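Local coordinates for tylactone synthase starter module and modules 1 & 2 (Streptomyces fradiae, PDB 2Z5L), which probably reduces the beta-keto group of a growing polyketide with NADPH, as the first ketoreductase of the tylosin synthase, and sets the chirality of the resulting alcohol, at residues 114-118 and 119-123. Numbering follows the deposited sequence.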
ATOM      1  N   GLY A 114       2.239  15.519   5.017  1.00 33.67           N
ATOM      2  CA  GLY A 114       1.310  14.405   5.107  1.00 33.69           C
ATOM      3  C   GLY A 114       0.094  14.622   5.991  1.00 34.33           C
ATOM      4  O   GLY A 114      -0.800  13.777   6.030  1.00 33.04           O
ATOM      5  N   LEU A 115       0.044  15.738   6.710  1.00 35.07           N
ATOM      6  CA  LEU A 115      -1.107  16.004   7.578  1.00 35.21           C
ATOM      7  C   LEU A 115      -2.303  16.499   6.773  1.00 36.46           C
ATOM      8  O   LEU A 115      -3.414  16.641   7.298  1.00 37.81           O
ATOM      9  CB  LEU A 115      -0.738  17.021   8.664  1.00 33.53           C
ATOM     10  CG  LEU A 115       0.315  16.514   9.673  1.00 31.78           C
ATOM     11  CD1 LEU A 115       0.614  17.589  10.713  1.00 33.82           C
ATOM     12  CD2 LEU A 115      -0.182  15.264  10.351  1.00 30.05           C
ATOM     13  N   VAL A 116      -2.072  16.763   5.492  1.00 36.74           N
ATOM     14  CA  VAL A 116      -3.140  17.219   4.604  1.00 36.44           C
ATOM     15  C   VAL A 116      -3.738  15.997   3.915  1.00 39.35           C
ATOM     16  O   VAL A 116      -3.061  15.325   3.146  1.00 36.92           O
ATOM     17  CB  VAL A 116      -2.621  18.188   3.526  1.00 34.89           C
ATOM     18  CG1 VAL A 116      -3.752  18.540   2.563  1.00 33.10           C
ATOM     19  CG2 VAL A 116      -2.072  19.445   4.177  1.00 33.26           C
ATOM     20  N   PRO A 117      -5.018  15.691   4.201  1.00 41.38           N
ATOM     21  CA  PRO A 117      -5.728  14.544   3.616  1.00 41.70           C
ATOM     22  C   PRO A 117      -5.999  14.696   2.124  1.00 41.97           C
ATOM     23  O   PRO A 117      -7.114  15.011   1.721  1.00 43.67           O
ATOM     24  CB  PRO A 117      -7.037  14.502   4.408  1.00 41.68           C
ATOM     25  CG  PRO A 117      -6.690  15.161   5.699  1.00 42.74           C
ATOM     26  CD  PRO A 117      -5.831  16.314   5.260  1.00 41.61           C
ATOM     27  N   SER A 118      -4.991  14.474   1.297  1.00 40.90           N
ATOM     28  CA  SER A 118      -5.196  14.589  -0.135  1.00 39.36           C
ATOM     29  C   SER A 118      -4.081  13.866  -0.855  1.00 38.38           C
ATOM     30  O   SER A 118      -2.970  13.744  -0.336  1.00 37.95           O
ATOM     31  CB  SER A 118      -5.194  16.056  -0.561  1.00 39.80           C
ATOM     32  OG  SER A 118      -3.866  16.554  -0.622  1.00 39.19           O
ATOM     33  N   THR A 119      -4.383  13.393  -2.055  1.00 37.76           N
ATOM     34  CA  THR A 119      -3.395  12.694  -2.851  1.00 36.71           C
ATOM     35  C   THR A 119      -2.330  13.686  -3.284  1.00 35.24           C
ATOM     36  O   THR A 119      -1.171  13.328  -3.474  1.00 36.92           O
ATOM     37  CB  THR A 119      -4.026  12.057  -4.085  1.00 35.06           C
ATOM     38  OG1 THR A 119      -5.060  11.155  -3.678  1.00 34.33           O
ATOM     39  CG2 THR A 119      -2.977  11.285  -4.859  1.00 32.71           C
ATOM     40  N   ASP A 120      -2.730  14.942  -3.438  1.00 34.37           N
ATOM     41  CA  ASP A 120      -1.792  15.984  -3.827  1.00 35.00           C
ATOM     42  C   ASP A 120      -0.687  16.047  -2.789  1.00 33.30           C
ATOM     43  O   ASP A 120       0.471  16.313  -3.109  1.00 31.60           O
ATOM     44  CB  ASP A 120      -2.502  17.334  -3.901  1.00 37.88           C
ATOM     45  CG  ASP A 120      -2.916  17.691  -5.301  1.00 40.53           C
ATOM     46  OD1 ASP A 120      -3.305  16.765  -6.052  1.00 40.88           O
ATOM     47  OD2 ASP A 120      -2.862  18.901  -5.645  1.00 44.48           O
ATOM     48  N   ALA A 121      -1.063  15.812  -1.538  1.00 32.77           N
ATOM     49  CA  ALA A 121      -0.113  15.834  -0.437  1.00 30.44           C
ATOM     50  C   ALA A 121       0.906  14.724  -0.643  1.00 27.64           C
ATOM     51  O   ALA A 121       2.090  14.921  -0.405  1.00 27.32           O
ATOM     52  CB  ALA A 121      -0.846  15.647   0.894  1.00 29.32           C
ATOM     53  N   VAL A 122       0.422  13.551  -1.047  1.00 26.48           N
ATOM     54  CA  VAL A 122       1.290  12.405  -1.308  1.00 24.88           C
ATOM     55  C   VAL A 122       2.227  12.736  -2.459  1.00 25.43           C
ATOM     56  O   VAL A 122       3.424  12.443  -2.417  1.00 25.71           O
ATOM     57  CB  VAL A 122       0.479  11.169  -1.673  1.00 24.75           C
ATOM     58  CG1 VAL A 122       1.408   9.949  -1.791  1.00 21.16           C
ATOM     59  CG2 VAL A 122      -0.568  10.929  -0.608  1.00 26.30           C
ATOM     60  N   ARG A 123       1.670  13.359  -3.491  1.00 25.00           N
ATOM     61  CA  ARG A 123       2.465  13.738  -4.643  1.00 25.71           C
ATOM     62  C   ARG A 123       3.554  14.718  -4.220  1.00 25.64           C
ATOM     63  O   ARG A 123       4.722  14.531  -4.567  1.00 25.01           O
ATOM     64  CB  ARG A 123       1.580  14.359  -5.726  1.00 27.85           C
ATOM     65  CG  ARG A 123       0.516  13.413  -6.277  1.00 28.58           C
ATOM     66  CD  ARG A 123      -0.187  14.045  -7.466  1.00 31.05           C
ATOM     67  NE  ARG A 123      -1.288  13.226  -7.961  1.00 32.09           N
ATOM     68  CZ  ARG A 123      -2.526  13.265  -7.480  1.00 36.00           C
ATOM     69  NH1 ARG A 123      -2.834  14.094  -6.487  1.00 36.07           N
ATOM     70  NH2 ARG A 123      -3.457  12.472  -7.986  1.00 35.38           N
TER
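S118 meets A121 in an N-cap at the start of helix 119-135, where the loop after strand 107-111 turns into the helix. Followed outward, the serine side chain shows how the cap is made. From CB, chi1 of 78° sets OG between the serine's own N and carbonyl carbon, placing the hydroxyl within reach of the first-turn amides. OG then accepts from A121 N at 3.0 Å, with an N-H...O angle of 142°, and also lies 3.6 Å from D120 CB. The same amide reaches S118 O as well, but this second bond is weak, so A121 N is shared between hydroxyl and carbonyl. A121 CB points toward the incoming loop, 3.2 Å from V116 O and 4.1 Å from V116 CB; beyond it, V116 touches P55 and I84. On the helix, T119 and V122 lean on F359 of helix 356-376. The extended chain of R123 gives it reach, and chi4 of 86° turns the guanidinium at its end so that one face meets T119 CG2, 3.0 Å from the plane and offset toward the rim. NH2 pairs with E360, while NH1 forms a salt bridge to D120 OD1 at 2.7 Å.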